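PDB 5V8K: p800 reaction center core protein from Heliobacterium modesticaldum, which forms the core of a symmetric homodimeric photosynthetic reaction center, holding bacteriochlorophylls and, as part of the dimer, a 4Fe-4S cluster. Local coordinates for residues Tyr238-Tyr243 with Glu247-Ala252; Phe274-Val279 with Asp439-Ala444; Thr340-His345 with Ala472-Ile477. One frame throughout, in Å; residues are numbered along the deposited sequence.

Contact 1 of 3, residues Tyr238-Tyr243 with Glu247-Ala252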
loop_
_atom_site.group_PDB
_atom_site.type_symbol
_atom_site.label_atom_id
_atom_site.label_comp_id
_atom_site.label_asym_id
_atom_site.label_seq_id
_atom_site.Cartn_x
_atom_site.Cartn_y
_atom_site.Cartn_z
ATOM N N TYR A 238 31.964 -6.554 19.024
ATOM C CA TYR A 238 31.315 -5.855 20.122
ATOM C C TYR A 238 30.045 -6.578 20.569
ATOM O O TYR A 238 29.815 -6.776 21.770
ATOM C CB TYR A 238 31.019 -4.399 19.738
ATOM C CG TYR A 238 30.057 -3.763 20.679
ATOM C CD1 TYR A 238 30.453 -3.399 21.950
ATOM C CD2 TYR A 238 28.739 -3.598 20.327
ATOM C CE1 TYR A 238 29.545 -2.849 22.857
ATOM C CE2 TYR A 238 27.829 -3.055 21.206
ATOM C CZ TYR A 238 28.236 -2.666 22.464
ATOM O OH TYR A 238 27.334 -2.137 23.360
ATOM N N ALA A 239 29.220 -7.009 19.613
ATOM C CA ALA A 239 27.906 -7.572 19.942
ATOM C C ALA A 239 27.995 -8.867 20.720
ATOM O O ALA A 239 26.996 -9.262 21.322
ATOM C CB ALA A 239 27.058 -7.823 18.680
ATOM N N VAL A 240 29.150 -9.536 20.740
ATOM C CA VAL A 240 29.341 -10.715 21.575
ATOM C C VAL A 240 30.461 -10.524 22.608
ATOM O O VAL A 240 30.885 -11.484 23.235
ATOM C CB VAL A 240 29.591 -11.974 20.719
ATOM C CG1 VAL A 240 28.366 -12.291 19.852
ATOM C CG2 VAL A 240 30.824 -11.798 19.837
ATOM N N SER A 241 30.930 -9.298 22.816
ATOM C CA SER A 241 31.995 -9.049 23.776
ATOM C C SER A 241 31.429 -9.026 25.193
ATOM O O SER A 241 30.223 -9.140 25.407
ATOM C CB SER A 241 32.684 -7.730 23.476
ATOM O OG SER A 241 31.792 -6.672 23.779
ATOM N N GLN A 242 32.326 -8.828 26.162
ATOM C CA GLN A 242 31.982 -8.704 27.582
ATOM C C GLN A 242 31.118 -7.489 27.867
ATOM O O GLN A 242 30.454 -7.451 28.905
ATOM C CB GLN A 242 33.262 -8.601 28.449
ATOM C CG GLN A 242 34.182 -7.390 28.038
ATOM C CD GLN A 242 35.520 -7.303 28.782
ATOM O OE1 GLN A 242 36.585 -7.367 28.159
ATOM N NE2 GLN A 242 35.474 -7.110 30.092
ATOM N N TYR A 243 31.197 -6.465 27.025
ATOM C CA TYR A 243 30.391 -5.266 27.176
ATOM C C TYR A 243 28.961 -5.427 26.679
ATOM O O TYR A 243 28.119 -4.584 26.985
ATOM C CB TYR A 243 31.054 -4.107 26.428
ATOM C CG TYR A 243 32.504 -3.904 26.797
ATOM C CD1 TYR A 243 32.859 -3.345 28.019
ATOM C CD2 TYR A 243 33.515 -4.265 25.927
ATOM C CE1 TYR A 243 34.184 -3.182 28.372
ATOM C CE2 TYR A 243 34.832 -4.090 26.268
ATOM C CZ TYR A 243 35.153 -3.548 27.486
ATOM O OH TYR A 243 36.456 -3.371 27.831
ATOM N N GLU A 247 20.659 -9.427 25.869
ATOM C CA GLU A 247 19.787 -9.645 24.710
ATOM C C GLU A 247 20.498 -9.364 23.391
ATOM O O GLU A 247 20.260 -10.061 22.397
ATOM C CB GLU A 247 18.508 -8.806 24.797
ATOM C CG GLU A 247 17.535 -9.131 23.630
ATOM C CD GLU A 247 16.105 -8.668 23.852
ATOM O OE1 GLU A 247 15.213 -9.154 23.128
ATOM O OE2 GLU A 247 15.869 -7.821 24.750
ATOM N N LEU A 248 21.329 -8.327 23.343
ATOM C CA LEU A 248 22.112 -8.075 22.142
ATOM C C LEU A 248 22.959 -9.294 21.814
ATOM O O LEU A 248 23.007 -9.744 20.672
ATOM C CB LEU A 248 22.997 -6.844 22.325
ATOM C CG LEU A 248 24.019 -6.577 21.236
ATOM C CD1 LEU A 248 23.390 -6.346 19.861
ATOM C CD2 LEU A 248 24.761 -5.397 21.604
ATOM N N LYS A 249 23.580 -9.877 22.830
ATOM C CA LYS A 249 24.397 -11.063 22.645
ATOM C C LYS A 249 23.575 -12.235 22.120
ATOM O O LYS A 249 24.002 -12.920 21.195
ATOM C CB LYS A 249 25.067 -11.444 23.970
ATOM C CG LYS A 249 26.327 -12.213 23.809
ATOM C CD LYS A 249 26.992 -12.468 25.162
ATOM C CE LYS A 249 28.401 -13.064 24.998
ATOM N NZ LYS A 249 28.539 -13.969 23.787
ATOM N N MET A 250 22.397 -12.475 22.695
ATOM C CA MET A 250 21.570 -13.577 22.230
ATOM C C MET A 250 21.192 -13.388 20.750
ATOM O O MET A 250 21.230 -14.344 19.968
ATOM C CB MET A 250 20.328 -13.697 23.123
ATOM C CG MET A 250 20.604 -14.399 24.442
ATOM S SD MET A 250 19.161 -14.608 25.546
ATOM C CE MET A 250 19.077 -13.028 26.427
ATOM N N ILE A 251 20.911 -12.147 20.333
ATOM C CA ILE A 251 20.519 -11.882 18.950
ATOM C C ILE A 251 21.711 -12.078 18.019
ATOM O O ILE A 251 21.615 -12.755 16.986
ATOM C CB ILE A 251 19.925 -10.472 18.829
ATOM C CG1 ILE A 251 18.583 -10.401 19.562
ATOM C CG2 ILE A 251 19.725 -10.077 17.384
ATOM C CD1 ILE A 251 18.065 -9.013 19.781
ATOM N N ALA A 252 22.866 -11.542 18.410
ATOM C CA ALA A 252 24.066 -11.647 17.588
ATOM C C ALA A 252 24.523 -13.094 17.412
ATOM O O ALA A 252 25.171 -13.426 16.416
ATOM C CB ALA A 252 25.190 -10.812 18.202
#
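Ala239 and Ala252 meet methyl to methyl, CB to CB at 3.6 Å, where the end of helix 234-240 lies against helix 246-254, two short consecutive helices joined by a tight connection. Leu248 carries the apolar side further: with its CG anti to the backbone N (chi1 171°), CD1 lies near the Ala239 methyl while CD2 reaches the Tyr238 ring, 3.9 Å from CE2. The Tyr238 and Leu248 side chains cross at about a right angle. Val240 touches the Ala252 methyl through CG1, 3.9 Å from CB.

Lys249 lies across the end of the first helix. Its chain runs extended as far as CE, which comes to 3.4 Å from Val240 O, and the bend at chi4 (-33°) then turns NZ alone. The ammonium is hydrogen-bonded to Gln253 OE1. At the base of this chain, Lys249 CA makes a CA-H...O contact with Ala239 O at 3.4 Å. Ser241 OG bonds back to Tyr238 O at 2.8 Å, and the same oxygen also accepts from Ser241 N.

Methyl packing therefore joins the buried side of the pair, whereas the partly exposed side brings a cationic chain past backbone carbonyls at the first helix's C-terminal end, an arrangement probably favourable electrostatically.

Contact 2 of 3, residues Phe274-Val279 with Asp439-Ala444. With GBF (Bacteriochlorophyll g), chain T.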
loop_
_atom_site.group_PDB
_atom_site.type_symbol
_atom_site.label_atom_id
_atom_site.label_comp_id
_atom_site.label_asym_id
_atom_site.label_seq_id
_atom_site.Cartn_x
_atom_site.Cartn_y
_atom_site.Cartn_z
ATOM N N PHE A 274 21.472 11.074 -1.148
ATOM C CA PHE A 274 22.405 12.093 -1.636
ATOM C C PHE A 274 22.573 12.020 -3.155
ATOM O O PHE A 274 22.798 13.045 -3.798
ATOM C CB PHE A 274 23.767 11.964 -0.955
ATOM C CG PHE A 274 23.859 12.681 0.369
ATOM C CD1 PHE A 274 24.109 14.035 0.401
ATOM C CD2 PHE A 274 23.686 12.003 1.571
ATOM C CE1 PHE A 274 24.181 14.711 1.609
ATOM C CE2 PHE A 274 23.751 12.680 2.768
ATOM C CZ PHE A 274 24.007 14.035 2.786
ATOM N N TRP A 275 22.484 10.823 -3.738
ATOM C CA TRP A 275 22.564 10.680 -5.187
ATOM C C TRP A 275 21.416 11.429 -5.851
ATOM O O TRP A 275 21.616 12.238 -6.755
ATOM C CB TRP A 275 22.519 9.186 -5.543
ATOM C CG TRP A 275 22.632 8.795 -6.987
ATOM C CD1 TRP A 275 23.414 9.363 -7.955
ATOM C CD2 TRP A 275 21.937 7.710 -7.616
ATOM N NE1 TRP A 275 23.239 8.692 -9.160
ATOM C CE2 TRP A 275 22.341 7.666 -8.964
ATOM C CE3 TRP A 275 21.007 6.771 -7.162
ATOM C CZ2 TRP A 275 21.835 6.714 -9.861
ATOM C CZ3 TRP A 275 20.506 5.849 -8.040
ATOM C CH2 TRP A 275 20.923 5.820 -9.382
ATOM N N ILE A 276 20.198 11.177 -5.381
ATOM C CA ILE A 276 19.030 11.745 -6.024
ATOM C C ILE A 276 18.918 13.222 -5.701
ATOM O O ILE A 276 18.644 14.032 -6.583
ATOM C CB ILE A 276 17.776 10.957 -5.620
ATOM C CG1 ILE A 276 17.871 9.545 -6.203
ATOM C CG2 ILE A 276 16.511 11.681 -6.084
ATOM C CD1 ILE A 276 16.888 8.547 -5.645
ATOM N N GLY A 277 19.143 13.604 -4.438
ATOM C CA GLY A 277 19.130 15.015 -4.092
ATOM C C GLY A 277 20.260 15.794 -4.725
ATOM O O GLY A 277 20.092 16.961 -5.078
ATOM N N GLY A 278 21.426 15.175 -4.881
ATOM C CA GLY A 278 22.506 15.853 -5.577
ATOM C C GLY A 278 22.181 16.104 -7.034
ATOM O O GLY A 278 22.446 17.190 -7.571
ATOM N N VAL A 279 21.614 15.101 -7.703
ATOM C CA VAL A 279 21.213 15.271 -9.097
ATOM C C VAL A 279 20.118 16.328 -9.209
ATOM O O VAL A 279 20.105 17.125 -10.155
ATOM C CB VAL A 279 20.789 13.913 -9.691
ATOM C CG1 VAL A 279 20.152 14.071 -11.081
ATOM C CG2 VAL A 279 22.023 13.017 -9.787
ATOM N N ASP A 439 8.907 17.386 -9.168
ATOM C CA ASP A 439 8.018 16.232 -9.112
ATOM C C ASP A 439 8.713 14.977 -9.654
ATOM O O ASP A 439 8.435 13.871 -9.196
ATOM C CB ASP A 439 6.726 16.557 -9.857
ATOM C CG ASP A 439 5.864 17.613 -9.127
ATOM O OD1 ASP A 439 6.051 17.821 -7.892
ATOM O OD2 ASP A 439 4.994 18.236 -9.780
ATOM N N GLN A 440 9.694 15.144 -10.544
ATOM C CA GLN A 440 10.533 14.020 -10.953
ATOM C C GLN A 440 11.553 13.661 -9.872
ATOM O O GLN A 440 11.957 12.498 -9.760
ATOM C CB GLN A 440 11.242 14.328 -12.271
ATOM C CG GLN A 440 10.308 14.437 -13.473
ATOM C CD GLN A 440 9.595 13.118 -13.762
ATOM O OE1 GLN A 440 10.226 12.060 -13.894
ATOM N NE2 GLN A 440 8.275 13.168 -13.819
ATOM N N PHE A 441 12.002 14.639 -9.086
ATOM C CA PHE A 441 12.792 14.327 -7.899
ATOM C C PHE A 441 12.042 13.380 -6.971
ATOM O O PHE A 441 12.583 12.354 -6.554
ATOM C CB PHE A 441 13.176 15.607 -7.158
ATOM C CG PHE A 441 13.592 15.356 -5.732
ATOM C CD1 PHE A 441 14.848 14.889 -5.449
ATOM C CD2 PHE A 441 12.696 15.524 -4.707
ATOM C CE1 PHE A 441 15.237 14.627 -4.156
ATOM C CE2 PHE A 441 13.055 15.246 -3.368
ATOM C CZ PHE A 441 14.337 14.799 -3.088
ATOM N N TYR A 442 10.789 13.705 -6.628
ATOM C CA TYR A 442 10.011 12.816 -5.766
ATOM C C TYR A 442 9.898 11.437 -6.385
ATOM O O TYR A 442 9.947 10.424 -5.671
ATOM C CB TYR A 442 8.605 13.365 -5.509
ATOM C CG TYR A 442 8.527 14.732 -4.921
ATOM C CD1 TYR A 442 9.311 15.101 -3.839
ATOM C CD2 TYR A 442 7.669 15.677 -5.453
ATOM C CE1 TYR A 442 9.254 16.357 -3.330
ATOM C CE2 TYR A 442 7.590 16.973 -4.925
ATOM C CZ TYR A 442 8.388 17.301 -3.839
ATOM O OH TYR A 442 8.384 18.598 -3.310
ATOM N N LEU A 443 9.657 11.375 -7.714
ATOM C CA LEU A 443 9.422 10.091 -8.336
ATOM C C LEU A 443 10.684 9.241 -8.278
ATOM O O LEU A 443 10.612 8.023 -8.106
ATOM C CB LEU A 443 8.936 10.294 -9.799
ATOM C CG LEU A 443 8.457 9.092 -10.607
ATOM C CD1 LEU A 443 7.294 8.377 -9.879
ATOM C CD2 LEU A 443 8.026 9.435 -12.034
ATOM N N ALA A 444 11.853 9.861 -8.413
ATOM C CA ALA A 444 13.079 9.084 -8.283
ATOM C C ALA A 444 13.229 8.527 -6.863
ATOM O O ALA A 444 13.642 7.372 -6.678
ATOM C CB ALA A 444 14.280 9.921 -8.693
HETATM MG MG GBF T . 26.393 13.325 -12.177
HETATM C CHA GBF T . 27.257 16.562 -13.217
HETATM C CHB GBF T . 23.358 13.810 -13.395
HETATM C CHC GBF T . 26.011 9.984 -11.604
HETATM C CHD GBF T . 29.814 13.022 -11.011
HETATM N NA GBF T . 25.504 14.830 -13.102
HETATM C C1A GBF T . 25.891 16.040 -13.513
HETATM C C2A GBF T . 25.013 16.839 -14.408
HETATM C C3A GBF T . 23.709 16.166 -13.964
HETATM C C4A GBF T . 24.223 14.857 -13.452
HETATM C CMA GBF T . 22.973 16.912 -12.855
HETATM C CAA GBF T . 25.408 16.715 -15.899
HETATM C CBA GBF T . 25.172 15.327 -16.494
HETATM C CGA GBF T . 25.507 15.365 -17.970
HETATM O O1A GBF T . 25.045 16.250 -18.683
HETATM O O2A GBF T . 25.828 14.083 -18.570
HETATM N NB GBF T . 24.905 12.001 -12.634
HETATM C C1B GBF T . 23.660 12.407 -12.984
HETATM C C2B GBF T . 22.857 11.293 -13.063
HETATM C C3B GBF T . 23.602 10.231 -12.581
HETATM C C4B GBF T . 24.865 10.741 -12.196
HETATM C CMB GBF T . 21.437 11.259 -13.586
HETATM C CAB GBF T . 23.029 8.879 -12.571
HETATM C CBB GBF T . 23.652 7.728 -12.451
HETATM N NC GBF T . 27.653 11.868 -11.484
HETATM C C1C GBF T . 27.327 10.595 -11.276
HETATM C C2C GBF T . 28.206 9.584 -10.625
HETATM C C3C GBF T . 29.261 10.586 -10.574
HETATM C C4C GBF T . 28.923 11.857 -11.018
HETATM C CMC GBF T . 27.669 9.293 -9.200
HETATM C CAC GBF T . 30.582 10.247 -10.009
HETATM C CBC GBF T . 30.884 8.843 -9.548
HETATM N ND GBF T . 28.122 14.366 -12.101
HETATM C C1D GBF T . 29.363 14.280 -11.627
HETATM C C2D GBF T . 30.383 15.540 -11.711
HETATM C C3D GBF T . 29.398 16.293 -12.358
HETATM C C4D GBF T . 28.127 15.675 -12.576
HETATM C CMD GBF T . 31.790 15.801 -11.314
HETATM C CAD GBF T . 29.344 17.619 -13.013
HETATM O OBD GBF T . 30.116 18.634 -12.960
HETATM C CBD GBF T . 27.925 17.864 -13.459
HETATM C CGD GBF T . 27.198 18.913 -12.667
HETATM O O1D GBF T . 26.563 18.660 -11.657
HETATM O O2D GBF T . 27.234 20.289 -13.060
HETATM C CED GBF T . 27.444 21.218 -11.996
HETATM C C1 GBF T . 25.713 13.809 -19.963
HETATM C C2 GBF T . 25.454 12.327 -20.068
HETATM C C3 GBF T . 26.431 11.416 -19.947
HETATM C C4 GBF T . 27.855 11.826 -19.719
HETATM C C5 GBF T . 26.095 9.944 -20.041
#
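Ile276 and Phe441 join two antiparallel helices in the membrane-spanning bundle of a type I reaction center; the short segments' axes run at 168°, 9.9 Å apart. The Ile276 and Phe441 side chains meet at a slant, with CG2 of Ile276 3.7 Å from CD1 of Phe441. That branch stands anti to the Ile276 backbone N, and it also reaches the Ala444 methyl, CG2 to CB 3.9 Å. Phe441, its CG anti to the backbone N (chi1 162°), brings CE1 to 3.9 Å from Gly277 CA, beside a backbone that carries no side chain. Phe280 meets the same ring, and Gly277 and Phe441 both touch a bacteriochlorophyll g.

The other flank of segment 274-279 meets a second bacteriochlorophyll g. Trp275 presents its indole edge to it, CZ2 lying 3.3 Å from CBB near the indole plane, and Val279 sets CG2 3.6 Å from macrocycle atom C1B. Without the indole, as with an alanine at Trp275, the CAB-CBB substituent would probably lose its neighbour and a gap open between helix and pigment. Across the dimer, Gln440 NE2 bonds to Ser545 OG of the second subunit. The other branch of Ile276 ends with CD1 3.6 Å from Ala444 O.

Contact 3 of 3, residues Thr340-His345 with Ala472-Ile477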
loop_
_atom_site.group_PDB
_atom_site.type_symbol
_atom_site.label_atom_id
_atom_site.label_comp_id
_atom_site.label_asym_id
_atom_site.label_seq_id
_atom_site.Cartn_x
_atom_site.Cartn_y
_atom_site.Cartn_z
ATOM N N THR A 340 9.041 -18.858 -8.409
ATOM C CA THR A 340 8.092 -18.703 -7.308
ATOM C C THR A 340 6.891 -19.606 -7.518
ATOM O O THR A 340 6.450 -20.295 -6.592
ATOM C CB THR A 340 7.634 -17.238 -7.199
ATOM O OG1 THR A 340 8.725 -16.409 -6.810
ATOM C CG2 THR A 340 6.520 -17.020 -6.177
ATOM N N ILE A 341 6.347 -19.589 -8.742
ATOM C CA ILE A 341 5.205 -20.426 -9.105
ATOM C C ILE A 341 5.557 -21.894 -8.923
ATOM O O ILE A 341 4.745 -22.678 -8.439
ATOM C CB ILE A 341 4.754 -20.113 -10.544
ATOM C CG1 ILE A 341 4.049 -18.762 -10.556
ATOM C CG2 ILE A 341 3.815 -21.175 -11.115
ATOM C CD1 ILE A 341 3.781 -18.294 -11.976
ATOM N N ALA A 342 6.779 -22.274 -9.311
ATOM C CA ALA A 342 7.290 -23.625 -9.116
ATOM C C ALA A 342 7.383 -24.005 -7.623
ATOM O O ALA A 342 6.928 -25.079 -7.227
ATOM C CB ALA A 342 8.662 -23.743 -9.808
ATOM N N ASP A 343 7.992 -23.144 -6.790
ATOM C CA ASP A 343 8.077 -23.392 -5.347
ATOM C C ASP A 343 6.691 -23.481 -4.708
ATOM O O ASP A 343 6.465 -24.294 -3.813
ATOM C CB ASP A 343 8.901 -22.286 -4.671
ATOM C CG ASP A 343 10.399 -22.486 -4.786
ATOM O OD1 ASP A 343 10.850 -23.656 -4.752
ATOM O OD2 ASP A 343 11.131 -21.462 -4.933
ATOM N N ILE A 344 5.769 -22.610 -5.108
ATOM C CA ILE A 344 4.446 -22.573 -4.505
ATOM C C ILE A 344 3.723 -23.893 -4.729
ATOM O O ILE A 344 3.141 -24.458 -3.797
ATOM C CB ILE A 344 3.634 -21.394 -5.058
ATOM C CG1 ILE A 344 4.087 -20.054 -4.423
ATOM C CG2 ILE A 344 2.121 -21.567 -4.800
ATOM C CD1 ILE A 344 3.482 -18.823 -5.141
ATOM N N HIS A 345 3.764 -24.411 -5.977
ATOM C CA HIS A 345 2.919 -25.509 -6.412
ATOM C C HIS A 345 3.642 -26.845 -6.396
ATOM O O HIS A 345 3.137 -27.815 -6.970
ATOM C CB HIS A 345 2.350 -25.227 -7.818
ATOM C CG HIS A 345 1.397 -24.077 -7.857
ATOM N ND1 HIS A 345 1.803 -22.787 -8.110
ATOM C CD2 HIS A 345 0.064 -24.013 -7.651
ATOM C CE1 HIS A 345 0.761 -21.973 -8.061
ATOM N NE2 HIS A 345 -0.306 -22.690 -7.769
ATOM N N ALA A 472 10.912 -28.604 -1.490
ATOM C CA ALA A 472 11.744 -29.796 -1.358
ATOM C C ALA A 472 12.287 -30.330 -2.671
ATOM O O ALA A 472 13.469 -30.708 -2.702
ATOM C CB ALA A 472 10.959 -30.898 -0.648
ATOM N N PRO A 473 11.516 -30.400 -3.769
ATOM C CA PRO A 473 12.081 -30.894 -5.033
ATOM C C PRO A 473 13.284 -30.103 -5.534
ATOM O O PRO A 473 14.028 -30.598 -6.380
ATOM C CB PRO A 473 10.905 -30.769 -6.016
ATOM C CG PRO A 473 9.674 -30.745 -5.174
ATOM C CD PRO A 473 10.060 -30.149 -3.857
ATOM N N TYR A 474 13.484 -28.866 -5.053
ATOM C CA TYR A 474 14.591 -28.034 -5.521
ATOM C C TYR A 474 15.692 -27.867 -4.468
ATOM O O TYR A 474 16.557 -26.995 -4.606
ATOM C CB TYR A 474 14.050 -26.673 -5.983
ATOM C CG TYR A 474 12.836 -26.812 -6.871
ATOM C CD1 TYR A 474 12.918 -27.471 -8.099
ATOM C CD2 TYR A 474 11.604 -26.322 -6.482
ATOM C CE1 TYR A 474 11.814 -27.611 -8.914
ATOM C CE2 TYR A 474 10.488 -26.447 -7.303
ATOM C CZ TYR A 474 10.606 -27.092 -8.520
ATOM O OH TYR A 474 9.504 -27.236 -9.321
ATOM N N ASN A 475 15.690 -28.708 -3.435
ATOM C CA ASN A 475 16.609 -28.537 -2.313
ATOM C C ASN A 475 18.062 -28.664 -2.734
ATOM O O ASN A 475 18.927 -27.980 -2.187
ATOM C CB ASN A 475 16.289 -29.554 -1.224
ATOM C CG ASN A 475 17.096 -29.321 0.036
ATOM O OD1 ASN A 475 17.949 -30.121 0.393
ATOM N ND2 ASN A 475 16.876 -28.185 0.668
ATOM N N ASP A 476 18.348 -29.503 -3.716
ATOM C CA ASP A 476 19.723 -29.674 -4.174
ATOM C C ASP A 476 20.316 -28.365 -4.670
ATOM O O ASP A 476 21.512 -28.107 -4.484
ATOM C CB ASP A 476 19.777 -30.754 -5.277
ATOM C CG ASP A 476 18.800 -30.485 -6.442
ATOM O OD1 ASP A 476 17.687 -29.930 -6.231
ATOM O OD2 ASP A 476 19.141 -30.847 -7.599
ATOM N N ILE A 477 19.489 -27.519 -5.301
ATOM C CA ILE A 477 19.978 -26.260 -5.846
ATOM C C ILE A 477 20.317 -25.305 -4.711
ATOM O O ILE A 477 21.339 -24.603 -4.740
ATOM C CB ILE A 477 18.927 -25.661 -6.796
ATOM C CG1 ILE A 477 18.804 -26.529 -8.050
ATOM C CG2 ILE A 477 19.281 -24.234 -7.185
ATOM C CD1 ILE A 477 17.528 -26.247 -8.866
HETATM O O HOH W 1 6.740 -27.347 -9.156
#
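The C-terminal end of helix 311-344 meets the N-cap of helix 475-488 here, and the N-cap residue itself, Tyr474, supplies the second segment's side of the contact. Its ring enters edge first. CG stands beside the backbone N (chi1 -47°), and the ring reaches Ala342 and Asp343. Asp343 OD1 lies near the ring plane, 3.3 Å from Tyr474 CD2, so the carboxylate oxygen faces the C-H edge; the carboxylate and ring planes are 69° apart. Farther along the same ring, the Ala342 methyl sits 3.6 Å from Tyr474 OH, measured from CB, and Ala342 O lies in the ring plane at its edge.

A water completes the link between the segments. It donates to Ala342 O at 3.0 Å and to Tyr474 OH at 2.8 Å, thereby connecting a helix-end carbonyl with the phenol. The phenol also bonds to Met356 O, while the aspartate is fixed by Ser466 and Tyr358 at OD2 and by Ala471 N at OD1. At the helix terminus His345 folds back: ND1 donates to Ile341 O at 3.0 Å with an N-H...O angle of 157°, in the carbonyl plane and on a lone pair. The other ring nitrogen, NE2, bonds to His520 of the second subunit.

Polar groups in this buried junction are thus held by several partners. The carboxylate's negative charge would probably be eased by its three hydrogen-bond donors and by the electropositive ring edge. The water and Met356 O fix where the hydroxyl end sits, while Asp343 OD1 and Ala342 O, near the ring plane, are likely to limit its turning.

Contact 2 lies nearest the chain centre, its own centre about 12 Å away; the centres of contacts 1 and 3 lie about 27 and 34 Å out. Distance from the centre does not set burial: every touching residue is buried in contacts 2 and 3, whereas contact 1 is partly exposed. Contact 1 joins helices close in sequence, and its second helix, 246-254, is followed by helix 258-291 of contact 2. Contacts 2 and 3 join distant segments that alternate along the chain, and both touch the second subunit. Chemistry follows place: apolar packing beside pigment in contact 2, methyls flanked by lysine in contact 1, and water, carboxylate and phenol in contact 3.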